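Local coordinates for protein phosphatase 2C (Toxoplasma gondii, PDB 3D8K) that probably removes phosphate from phosphoserine and phosphothreonine in proteins, as a manganese-dependent phosphatase of the PP2C family, at residues I85-F89 with A250-V254; S172-S176 with M226-F230; S176-S182 with D263-T269; A299-V304 with S317-R321. One frame throughout, in Å; residues are numbered along the deposited sequence.

Contact 1: residues I85-F89 with A250-V254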
loop_
_atom_site.group_PDB
_atom_site.type_symbol
_atom_site.label_atom_id
_atom_site.label_comp_id
_atom_site.label_asym_id
_atom_site.label_seq_id
_atom_site.Cartn_x
_atom_site.Cartn_y
_atom_site.Cartn_z
ATOM N N ILE C 85 27.729 11.924 -3.176
ATOM C CA ILE C 85 28.287 10.635 -3.560
ATOM C C ILE C 85 29.706 10.453 -3.015
ATOM O O ILE C 85 30.110 9.345 -2.648
ATOM C CB ILE C 85 28.315 10.477 -5.101
ATOM C CG1 ILE C 85 26.890 10.504 -5.662
ATOM C CG2 ILE C 85 28.965 9.166 -5.482
ATOM C CD1 ILE C 85 26.818 10.503 -7.197
ATOM N N THR C 86 30.460 11.546 -2.973
ATOM C CA THR C 86 31.831 11.518 -2.479
ATOM C C THR C 86 31.865 11.252 -0.976
ATOM O O THR C 86 32.711 10.510 -0.481
ATOM C CB THR C 86 32.538 12.857 -2.770
ATOM O OG1 THR C 86 32.775 12.973 -4.177
ATOM C CG2 THR C 86 33.852 12.947 -2.031
ATOM N N ARG C 87 30.926 11.863 -0.266
ATOM C CA ARG C 87 30.830 11.739 1.182
ATOM C C ARG C 87 30.574 10.314 1.634
ATOM O O ARG C 87 31.111 9.868 2.642
ATOM C CB ARG C 87 29.719 12.643 1.697
ATOM C CG ARG C 87 29.487 12.543 3.174
ATOM C CD ARG C 87 28.207 13.250 3.564
ATOM N NE ARG C 87 28.311 14.694 3.402
ATOM C CZ ARG C 87 29.099 15.463 4.138
ATOM N NH1 ARG C 87 29.854 14.921 5.085
ATOM N NH2 ARG C 87 29.124 16.774 3.929
ATOM N N GLN C 88 29.755 9.597 0.879
ATOM C CA GLN C 88 29.432 8.224 1.229
ATOM C C GLN C 88 30.642 7.327 0.970
ATOM O O GLN C 88 30.880 6.352 1.696
ATOM C CB GLN C 88 28.224 7.762 0.417
ATOM C CG GLN C 88 27.173 7.039 1.234
ATOM C CD GLN C 88 26.784 7.785 2.503
ATOM O OE1 GLN C 88 26.503 8.983 2.479
ATOM N NE2 GLN C 88 26.751 7.069 3.615
ATOM N N PHE C 89 31.405 7.659 -0.068
ATOM C CA PHE C 89 32.594 6.883 -0.381
ATOM C C PHE C 89 33.510 6.970 0.822
ATOM O O PHE C 89 34.207 6.014 1.148
ATOM C CB PHE C 89 33.308 7.446 -1.609
ATOM C CG PHE C 89 32.931 6.775 -2.888
ATOM C CD1 PHE C 89 31.649 6.924 -3.420
ATOM C CD2 PHE C 89 33.849 5.956 -3.555
ATOM C CE1 PHE C 89 31.278 6.263 -4.598
ATOM C CE2 PHE C 89 33.492 5.289 -4.735
ATOM C CZ PHE C 89 32.201 5.443 -5.257
ATOM N N ALA C 250 40.504 7.306 -2.202
ATOM C CA ALA C 250 39.231 6.588 -2.222
ATOM C C ALA C 250 38.172 7.646 -2.566
ATOM O O ALA C 250 36.974 7.460 -2.367
ATOM C CB ALA C 250 38.945 5.949 -0.876
ATOM N N VAL C 251 38.655 8.776 -3.067
ATOM C CA VAL C 251 37.789 9.862 -3.495
ATOM C C VAL C 251 37.530 9.588 -4.974
ATOM O O VAL C 251 38.439 9.705 -5.815
ATOM C CB VAL C 251 38.477 11.226 -3.373
ATOM C CG1 VAL C 251 37.463 12.319 -3.627
ATOM C CG2 VAL C 251 39.126 11.365 -2.018
ATOM N N PRO C 252 36.287 9.220 -5.310
ATOM C CA PRO C 252 35.906 8.919 -6.683
ATOM C C PRO C 252 35.833 10.105 -7.616
ATOM O O PRO C 252 35.698 11.258 -7.196
ATOM C CB PRO C 252 34.549 8.267 -6.516
ATOM C CG PRO C 252 33.958 9.095 -5.438
ATOM C CD PRO C 252 35.102 9.185 -4.435
ATOM N N ASP C 253 35.941 9.773 -8.898
ATOM C CA ASP C 253 35.846 10.710 -10.006
ATOM C C ASP C 253 34.366 10.632 -10.364
ATOM O O ASP C 253 33.897 9.609 -10.833
ATOM C CB ASP C 253 36.730 10.217 -11.160
ATOM C CG ASP C 253 36.287 10.740 -12.517
ATOM O OD1 ASP C 253 35.996 11.955 -12.607
ATOM O OD2 ASP C 253 36.247 9.939 -13.495
ATOM N N VAL C 254 33.625 11.699 -10.096
ATOM C CA VAL C 254 32.201 11.724 -10.384
ATOM C C VAL C 254 31.846 12.565 -11.613
ATOM O O VAL C 254 32.062 13.772 -11.629
ATOM C CB VAL C 254 31.412 12.277 -9.189
ATOM C CG1 VAL C 254 29.917 12.234 -9.487
ATOM C CG2 VAL C 254 31.730 11.473 -7.938
#
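Phe89 and Pro252 make the tight end of this contact. The proline crosses the face of the Phe89 ring obliquely with its CG over the middle, 3.6 Å from the Phe89 centroid and only 10° off the ring normal, a clear CH-pi contact. Pro252 CD and CB spread over the same ring: CD comes within 3.6 Å of Phe89 CD2, while CB reaches toward CE2. The phenyl group is held from elsewhere too, since its ring meets that of Phe230 at a shallow angle and packs on Ile109, Ala171 and Leu173.

One turn back along the helix the fit is slacker. Ile85 turns inward and its CD1 meets Val254 CG1 at 4.2 Å, with Phe111 and Ala171 as further apolar neighbours. Thr86 lies nearer the surface. It holds OG1 beside its backbone N (chi1 -70°), which puts CG2 anti to that N and directs the methyl to Val251 CG1, 4.0 Å away; OG1 itself is weakly bonded to Glu82 O. Val251 is exposed, and its CB turns away from the helix, so this side is a light brush of methyl groups at the solvent boundary. Farther round the helix, Arg87 packs on Arg157 of the second subunit.

Helix 82-97 is thus laid against the residues leading into strand 253-259, an outermost strand of the six-stranded antiparallel sheet. Such helix-on-sheet packing forms one outer layer of the PP2C fold, a beta sandwich flanked by helices.

Contact 2: residues S172-S176 with M226-F230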
loop_
_atom_site.group_PDB
_atom_site.type_symbol
_atom_site.label_atom_id
_atom_site.label_comp_id
_atom_site.label_asym_id
_atom_site.label_seq_id
_atom_site.Cartn_x
_atom_site.Cartn_y
_atom_site.Cartn_z
ATOM N N SER C 172 33.301 6.761 -10.526
ATOM C CA SER C 172 34.393 5.831 -10.809
ATOM C C SER C 172 35.574 5.978 -9.854
ATOM O O SER C 172 35.985 7.084 -9.509
ATOM C CB SER C 172 34.896 5.994 -12.252
ATOM O OG SER C 172 35.856 7.038 -12.361
ATOM N N LEU C 173 36.123 4.837 -9.456
ATOM C CA LEU C 173 37.258 4.785 -8.545
ATOM C C LEU C 173 38.028 3.514 -8.841
ATOM O O LEU C 173 37.745 2.469 -8.266
ATOM C CB LEU C 173 36.770 4.752 -7.091
ATOM C CG LEU C 173 37.848 4.787 -6.012
ATOM C CD1 LEU C 173 38.423 6.197 -5.907
ATOM C CD2 LEU C 173 37.248 4.376 -4.696
ATOM N N GLY C 174 38.997 3.597 -9.739
ATOM C CA GLY C 174 39.769 2.414 -10.067
ATOM C C GLY C 174 39.997 2.286 -11.554
ATOM O O GLY C 174 39.918 3.268 -12.292
ATOM N N ASN C 175 40.257 1.068 -12.004
ATOM C CA ASN C 175 40.527 0.831 -13.409
ATOM C C ASN C 175 39.360 0.283 -14.224
ATOM O O ASN C 175 39.560 -0.194 -15.338
ATOM C CB ASN C 175 41.734 -0.098 -13.549
ATOM C CG ASN C 175 41.555 -1.409 -12.795
ATOM O OD1 ASN C 175 40.579 -1.601 -12.062
ATOM N ND2 ASN C 175 42.505 -2.318 -12.969
ATOM N N SER C 176 38.147 0.338 -13.692
ATOM C CA SER C 176 37.011 -0.155 -14.464
ATOM C C SER C 176 36.630 0.914 -15.472
ATOM O O SER C 176 37.010 2.081 -15.325
ATOM C CB SER C 176 35.821 -0.480 -13.560
ATOM O OG SER C 176 36.033 -1.701 -12.870
HETATM N N MSE C 226 46.396 -0.063 -9.200
HETATM C CA MSE C 226 45.762 1.196 -9.596
HETATM C C MSE C 226 46.086 2.355 -8.636
HETATM O O MSE C 226 46.741 2.152 -7.619
HETATM C CB MSE C 226 44.254 0.983 -9.695
HETATM C CG MSE C 226 43.681 0.367 -8.457
HETATM SE SE MSE C 226 41.863 -0.320 -8.742
HETATM C CE MSE C 226 42.455 -1.987 -9.623
ATOM N N THR C 227 45.641 3.568 -8.958
ATOM C CA THR C 227 45.950 4.710 -8.107
ATOM C C THR C 227 44.784 5.091 -7.194
ATOM O O THR C 227 44.912 5.936 -6.304
ATOM C CB THR C 227 46.379 5.915 -8.969
ATOM O OG1 THR C 227 45.330 6.246 -9.875
ATOM C CG2 THR C 227 47.632 5.580 -9.780
ATOM N N ARG C 228 43.642 4.453 -7.414
ATOM C CA ARG C 228 42.461 4.716 -6.607
ATOM C C ARG C 228 41.724 3.427 -6.310
ATOM O O ARG C 228 41.509 2.598 -7.199
ATOM C CB ARG C 228 41.554 5.717 -7.308
ATOM C CG ARG C 228 42.151 7.114 -7.316
ATOM C CD ARG C 228 41.198 8.113 -7.895
ATOM N NE ARG C 228 41.691 9.477 -7.787
ATOM C CZ ARG C 228 41.037 10.544 -8.234
ATOM N NH1 ARG C 228 39.862 10.407 -8.830
ATOM N NH2 ARG C 228 41.550 11.755 -8.067
ATOM N N ALA C 229 41.366 3.247 -5.043
ATOM C CA ALA C 229 40.679 2.035 -4.635
ATOM C C ALA C 229 40.145 2.124 -3.208
ATOM O O ALA C 229 40.374 3.121 -2.524
ATOM C CB ALA C 229 41.629 0.847 -4.778
ATOM N N PHE C 230 39.439 1.076 -2.772
ATOM C CA PHE C 230 38.865 1.013 -1.426
ATOM C C PHE C 230 39.744 0.380 -0.342
ATOM O O PHE C 230 39.753 0.858 0.788
ATOM C CB PHE C 230 37.514 0.293 -1.442
ATOM C CG PHE C 230 36.348 1.206 -1.663
ATOM C CD1 PHE C 230 35.598 1.126 -2.835
ATOM C CD2 PHE C 230 35.983 2.139 -0.695
ATOM C CE1 PHE C 230 34.512 1.950 -3.041
ATOM C CE2 PHE C 230 34.893 2.973 -0.894
ATOM C CZ PHE C 230 34.152 2.874 -2.076
#
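Leu173 reaches over the Phe230 ring with one methyl and onto the Arg228 chain with the other. Its strand ends here, and the residues that follow cross from one sheet of the PP2C beta sandwich to the other; the run from Gly174 to Arg177 matches the Gly-Asp-Ser-Arg signature of the family, with asparagine in the second place.

CD2 of Leu173 sits above the face of Phe230, 4.2 Å from the centroid and shifted toward the rim, making a CH-pi contact. CD1 instead rests on Arg228 CB at 3.5 Å, the two side chains crossing at about a right angle. The leucine CG lies anti to the backbone N (chi1 -176°), which brings the branch to the loop. Arg228 continues in an extended chain, and its end leads away from segment 172-176, toward His193 and helix 198-206; its ion pair with Glu200 is long and weak.

At Gly174 the meeting is by backbone: its CA directs a CA-H...O contact to Arg228 O, 3.4 Å away. The positive phi of 137° is easily adopted by glycine, and the absence of a side chain lets the loop come close. The Phe230 ring also packs on Met92 and Asp93 of helix 82-97.

Met226, a selenomethionine, supplies the remaining cover. Its SE lies 3.7 Å from Gly174 CA, and a bend at the last torsion turns the terminal CE toward the carboxamide of Asn175.

Contact 3: residues S176-S182 with D263-T269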
loop_
_atom_site.group_PDB
_atom_site.type_symbol
_atom_site.label_atom_id
_atom_site.label_comp_id
_atom_site.label_asym_id
_atom_site.label_seq_id
_atom_site.Cartn_x
_atom_site.Cartn_y
_atom_site.Cartn_z
ATOM N N SER C 176 38.147 0.338 -13.692
ATOM C CA SER C 176 37.011 -0.155 -14.464
ATOM C C SER C 176 36.630 0.914 -15.472
ATOM O O SER C 176 37.010 2.081 -15.325
ATOM C CB SER C 176 35.821 -0.480 -13.560
ATOM O OG SER C 176 36.033 -1.701 -12.870
ATOM N N ARG C 177 35.891 0.515 -16.504
ATOM C CA ARG C 177 35.489 1.452 -17.546
ATOM C C ARG C 177 33.994 1.428 -17.789
ATOM O O ARG C 177 33.336 0.403 -17.626
ATOM C CB ARG C 177 36.258 1.154 -18.832
ATOM C CG ARG C 177 37.732 0.919 -18.560
ATOM C CD ARG C 177 38.593 0.951 -19.799
ATOM N NE ARG C 177 39.043 2.305 -20.121
ATOM C CZ ARG C 177 40.170 2.578 -20.778
ATOM N NH1 ARG C 177 40.960 1.588 -21.178
ATOM N NH2 ARG C 177 40.509 3.836 -21.039
ATOM N N CYS C 178 33.468 2.580 -18.177
ATOM C CA CYS C 178 32.044 2.737 -18.411
ATOM C C CYS C 178 31.822 3.596 -19.658
ATOM O O CYS C 178 32.271 4.737 -19.710
ATOM C CB CYS C 178 31.434 3.403 -17.184
ATOM S SG CYS C 178 29.682 3.661 -17.272
ATOM N N VAL C 179 31.137 3.058 -20.663
ATOM C CA VAL C 179 30.918 3.826 -21.886
ATOM C C VAL C 179 29.459 3.989 -22.292
ATOM O O VAL C 179 28.621 3.130 -22.013
ATOM C CB VAL C 179 31.678 3.212 -23.076
ATOM C CG1 VAL C 179 33.076 2.841 -22.648
ATOM C CG2 VAL C 179 30.938 2.011 -23.607
ATOM N N LEU C 180 29.167 5.100 -22.960
ATOM C CA LEU C 180 27.809 5.386 -23.408
ATOM C C LEU C 180 27.688 5.122 -24.902
ATOM O O LEU C 180 28.489 5.628 -25.692
ATOM C CB LEU C 180 27.454 6.853 -23.134
ATOM C CG LEU C 180 25.997 7.262 -22.847
ATOM C CD1 LEU C 180 25.681 8.576 -23.551
ATOM C CD2 LEU C 180 25.037 6.182 -23.304
ATOM N N LYS C 181 26.698 4.324 -25.289
ATOM C CA LYS C 181 26.477 4.034 -26.703
ATOM C C LYS C 181 25.291 4.836 -27.189
ATOM O O LYS C 181 24.284 4.972 -26.491
ATOM C CB LYS C 181 26.162 2.554 -26.954
ATOM C CG LYS C 181 27.354 1.632 -27.048
ATOM C CD LYS C 181 26.919 0.227 -27.454
ATOM C CE LYS C 181 26.497 0.157 -28.912
ATOM N NZ LYS C 181 27.549 0.681 -29.838
ATOM N N SER C 182 25.407 5.356 -28.401
ATOM C CA SER C 182 24.333 6.125 -29.000
ATOM C C SER C 182 24.474 5.942 -30.501
ATOM O O SER C 182 25.384 6.512 -31.122
ATOM C CB SER C 182 24.461 7.602 -28.621
ATOM O OG SER C 182 23.242 8.293 -28.825
ATOM N N ASP C 263 19.496 4.923 -26.266
ATOM C CA ASP C 263 20.920 4.784 -25.950
ATOM C C ASP C 263 21.146 3.601 -24.987
ATOM O O ASP C 263 20.201 3.107 -24.362
ATOM C CB ASP C 263 21.483 6.075 -25.325
ATOM C CG ASP C 263 21.569 7.244 -26.322
ATOM O OD1 ASP C 263 21.721 7.004 -27.533
ATOM O OD2 ASP C 263 21.503 8.413 -25.886
ATOM N N ASP C 264 22.396 3.146 -24.896
ATOM C CA ASP C 264 22.794 2.028 -24.033
ATOM C C ASP C 264 24.000 2.400 -23.180
ATOM O O ASP C 264 24.793 3.263 -23.561
ATOM C CB ASP C 264 23.184 0.800 -24.870
ATOM C CG ASP C 264 21.993 -0.037 -25.282
ATOM O OD1 ASP C 264 21.070 0.519 -25.916
ATOM O OD2 ASP C 264 21.976 -1.253 -24.981
ATOM N N ILE C 265 24.137 1.743 -22.028
ATOM C CA ILE C 265 25.268 1.972 -21.142
ATOM C C ILE C 265 26.025 0.672 -21.022
ATOM O O ILE C 265 25.442 -0.377 -20.769
ATOM C CB ILE C 265 24.845 2.389 -19.746
ATOM C CG1 ILE C 265 24.113 3.709 -19.801
ATOM C CG2 ILE C 265 26.075 2.572 -18.863
ATOM C CD1 ILE C 265 23.586 4.124 -18.464
ATOM N N VAL C 266 27.331 0.742 -21.200
ATOM C CA VAL C 266 28.150 -0.450 -21.111
ATOM C C VAL C 266 29.304 -0.291 -20.137
ATOM O O VAL C 266 29.987 0.732 -20.123
ATOM C CB VAL C 266 28.673 -0.825 -22.484
ATOM C CG1 VAL C 266 29.678 -1.962 -22.371
ATOM C CG2 VAL C 266 27.494 -1.222 -23.359
ATOM N N ALA C 267 29.511 -1.315 -19.318
ATOM C CA ALA C 267 30.565 -1.292 -18.320
ATOM C C ALA C 267 31.251 -2.638 -18.208
ATOM O O ALA C 267 30.735 -3.657 -18.655
ATOM C CB ALA C 267 29.992 -0.884 -16.980
ATOM N N GLY C 268 32.438 -2.632 -17.620
ATOM C CA GLY C 268 33.174 -3.868 -17.464
ATOM C C GLY C 268 34.414 -3.709 -16.607
ATOM O O GLY C 268 34.994 -2.622 -16.506
ATOM N N THR C 269 34.826 -4.799 -15.978
ATOM C CA THR C 269 36.021 -4.780 -15.151
ATOM C C THR C 269 37.232 -4.563 -16.067
ATOM O O THR C 269 37.145 -4.740 -17.283
ATOM C CB THR C 269 36.165 -6.107 -14.397
ATOM O OG1 THR C 269 36.373 -7.168 -15.332
ATOM C CG2 THR C 269 34.900 -6.401 -13.620
#
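Val179 and Val266 face each other at the middle of a regular antiparallel ladder, and the backbone bonds come first. Three hydrogen-bonded pairs, Arg177 with Gly268, Val179 with Val266 and Lys181 with Asp264, each contribute two bonds. The central pair is short and straight, Val179 N to Val266 O being 2.7 Å and Val266 N to Val179 O 2.8 Å. The Arg177 pair is longer, with Arg177 N 3.3 Å from Gly268 O. At the non-hydrogen-bonded pair Cys178 with Ala267, CA-H...O contacts join Cys178 CA to Val266 O and Ala267 CA to Arg177 O.

Apolar contacts lie on both faces. Val179 CG2 meets Val266 CB at 3.8 Å, the two valines side by side and pointing the same way; on the opposite face, Cys178 SG touches Ile265 CG2 at 4.1 Å.

Polar and charged groups gather at the end with Ser182 and Asp263. Asp263 forms a salt bridge with Arg126, which also bonds Ser182 OG. Lys181 bends away to the carbonyl of Ile286.

Helix 279-288 packs on the face bearing Arg177 and Val179, while Cys178 on the other face meets strand 106-115 of the second sheet. Strands 185-188 and 316-322 flank the pair.

Contact 4: residues A299-V304 with S317-R321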
loop_
_atom_site.group_PDB
_atom_site.type_symbol
_atom_site.label_atom_id
_atom_site.label_comp_id
_atom_site.label_asym_id
_atom_site.label_seq_id
_atom_site.Cartn_x
_atom_site.Cartn_y
_atom_site.Cartn_z
ATOM N N ALA C 299 24.465 -9.223 -25.587
ATOM C CA ALA C 299 25.404 -8.108 -25.681
ATOM C C ALA C 299 26.486 -8.268 -24.638
ATOM O O ALA C 299 27.673 -8.258 -24.956
ATOM C CB ALA C 299 24.673 -6.787 -25.470
ATOM N N ALA C 300 26.076 -8.415 -23.387
ATOM C CA ALA C 300 27.034 -8.589 -22.320
ATOM C C ALA C 300 27.842 -9.865 -22.561
ATOM O O ALA C 300 29.071 -9.831 -22.536
ATOM C CB ALA C 300 26.316 -8.662 -20.982
ATOM N N LYS C 301 27.149 -10.977 -22.806
ATOM C CA LYS C 301 27.796 -12.261 -23.052
ATOM C C LYS C 301 28.937 -12.169 -24.039
ATOM O O LYS C 301 30.009 -12.722 -23.808
ATOM C CB LYS C 301 26.799 -13.280 -23.582
ATOM C CG LYS C 301 26.072 -14.111 -22.535
ATOM C CD LYS C 301 25.164 -15.113 -23.242
ATOM C CE LYS C 301 24.325 -15.933 -22.293
ATOM N NZ LYS C 301 23.286 -16.687 -23.052
ATOM N N ALA C 302 28.702 -11.478 -25.147
ATOM C CA ALA C 302 29.722 -11.345 -26.179
ATOM C C ALA C 302 31.009 -10.742 -25.612
ATOM O O ALA C 302 32.116 -11.234 -25.868
ATOM C CB ALA C 302 29.195 -10.501 -27.312
HETATM N N MSE C 303 30.862 -9.679 -24.833
HETATM C CA MSE C 303 32.014 -9.035 -24.219
HETATM C C MSE C 303 32.880 -10.022 -23.427
HETATM O O MSE C 303 34.115 -9.927 -23.441
HETATM C CB MSE C 303 31.543 -7.915 -23.305
HETATM C CG MSE C 303 31.071 -6.729 -24.072
HETATM SE SE MSE C 303 30.021 -5.611 -22.952
HETATM C CE MSE C 303 31.471 -4.926 -21.814
ATOM N N VAL C 304 32.222 -10.964 -22.746
ATOM C CA VAL C 304 32.904 -11.979 -21.951
ATOM C C VAL C 304 33.689 -12.910 -22.870
ATOM O O VAL C 304 34.911 -13.030 -22.766
ATOM C CB VAL C 304 31.889 -12.807 -21.132
ATOM C CG1 VAL C 304 32.619 -13.834 -20.259
ATOM C CG2 VAL C 304 31.038 -11.876 -20.272
ATOM N N SER C 317 34.210 -9.275 -16.065
ATOM C CA SER C 317 32.816 -9.026 -15.741
ATOM C C SER C 317 32.259 -7.904 -16.597
ATOM O O SER C 317 32.908 -6.884 -16.809
ATOM C CB SER C 317 32.664 -8.696 -14.266
ATOM O OG SER C 317 32.953 -9.843 -13.497
ATOM N N THR C 318 31.044 -8.103 -17.085
ATOM C CA THR C 318 30.422 -7.121 -17.949
ATOM C C THR C 318 29.002 -6.760 -17.538
ATOM O O THR C 318 28.309 -7.531 -16.858
ATOM C CB THR C 318 30.416 -7.622 -19.408
ATOM O OG1 THR C 318 29.575 -8.779 -19.518
ATOM C CG2 THR C 318 31.827 -8.003 -19.833
ATOM N N PHE C 319 28.586 -5.571 -17.962
ATOM C CA PHE C 319 27.260 -5.068 -17.668
ATOM C C PHE C 319 26.761 -4.171 -18.775
ATOM O O PHE C 319 27.496 -3.344 -19.310
ATOM C CB PHE C 319 27.255 -4.278 -16.364
ATOM C CG PHE C 319 26.064 -3.372 -16.223
ATOM C CD1 PHE C 319 24.848 -3.857 -15.787
ATOM C CD2 PHE C 319 26.156 -2.025 -16.561
ATOM C CE1 PHE C 319 23.742 -3.015 -15.695
ATOM C CE2 PHE C 319 25.046 -1.185 -16.471
ATOM C CZ PHE C 319 23.848 -1.679 -16.037
ATOM N N VAL C 320 25.485 -4.315 -19.090
ATOM C CA VAL C 320 24.882 -3.512 -20.127
ATOM C C VAL C 320 23.476 -3.122 -19.761
ATOM O O VAL C 320 22.703 -3.927 -19.256
ATOM C CB VAL C 320 24.814 -4.279 -21.456
ATOM C CG1 VAL C 320 23.964 -3.502 -22.468
ATOM C CG2 VAL C 320 26.208 -4.493 -21.994
ATOM N N ARG C 321 23.145 -1.870 -20.010
ATOM C CA ARG C 321 21.799 -1.412 -19.759
ATOM C C ARG C 321 21.278 -0.651 -20.964
ATOM O O ARG C 321 21.989 0.129 -21.592
ATOM C CB ARG C 321 21.712 -0.511 -18.536
ATOM C CG ARG C 321 20.353 0.135 -18.481
ATOM C CD ARG C 321 20.009 0.669 -17.142
ATOM N NE ARG C 321 18.669 1.230 -17.158
ATOM C CZ ARG C 321 18.157 1.926 -16.152
ATOM N NH1 ARG C 321 18.893 2.140 -15.065
ATOM N NH2 ARG C 321 16.914 2.393 -16.227
#
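Ala299 opens the helical side of the contact, its CB turned to Val320 CG2 at 4.4 Å. The next residue, Ala300, does more. Its CB also approaches Val320 CG2, and its carbonyl oxygen accepts a hydrogen bond from Thr318 OG1 at 3.2 Å. The hydroxyl comes in from above the carbonyl plane, with a C=O...donor angle of 101°, so it does not lie in the usual lone-pair direction. Ala300 O already takes a weak bond from Val304 N within the helix, and the threonine adds a second grip on the same atom. Thr318 OG1 gets there because it stands between the backbone N and carbonyl carbon of its own residue (chi1 66°).

The helix comes round again at Met303, a selenomethionine. Its CB sits 3.5 Å from Thr318 CG2, and the chain then slides past the threonine in the opposite direction. A bend at the last torsion brings CE back to Thr318 CG2 at 3.7 Å, while SE lies 4.1 Å from Val320 CG2. Beyond these residues Met303 also packs on Val266 and Phe273.

Val304 ends the walk: its CG2 lies 3.5 Å from Thr318 OG1, placing a methyl beside the hydroxyl.

The small alanines let the helix ride close: the axes of 299-304 and 317-321 come within 7.5 Å, with directions 155° apart. Helix 296-309 folds back, nearly antiparallel, over strand 316-322, which follows it in the chain, and the helix belongs to the layer covering the outer face of the eight-stranded sheet in the PP2C alpha-beta-beta-alpha sandwich.

From the N terminus, contact 1 opens on helix 82-97 and closes at the entry to strand 253-259, its nearest ends 161 residues apart. Contact 2 is nested within that loop, joining the end of strand 165-173 to the loop after strand 217-220. Contact 3 shares Ser176 with contact 2 but closes at strand 264-268, and so crosses both earlier contacts. Contact 4 follows in series as a short local closure. Contacts 1 and 2 touch at the six-stranded sheet, where Asp253 N lies 2.8 Å from Ser172 O. Contacts 3 and 4 share the eight-stranded sheet through neighbouring strands. Segment 172-176 passes from one sheet toward the other, tying the two halves together.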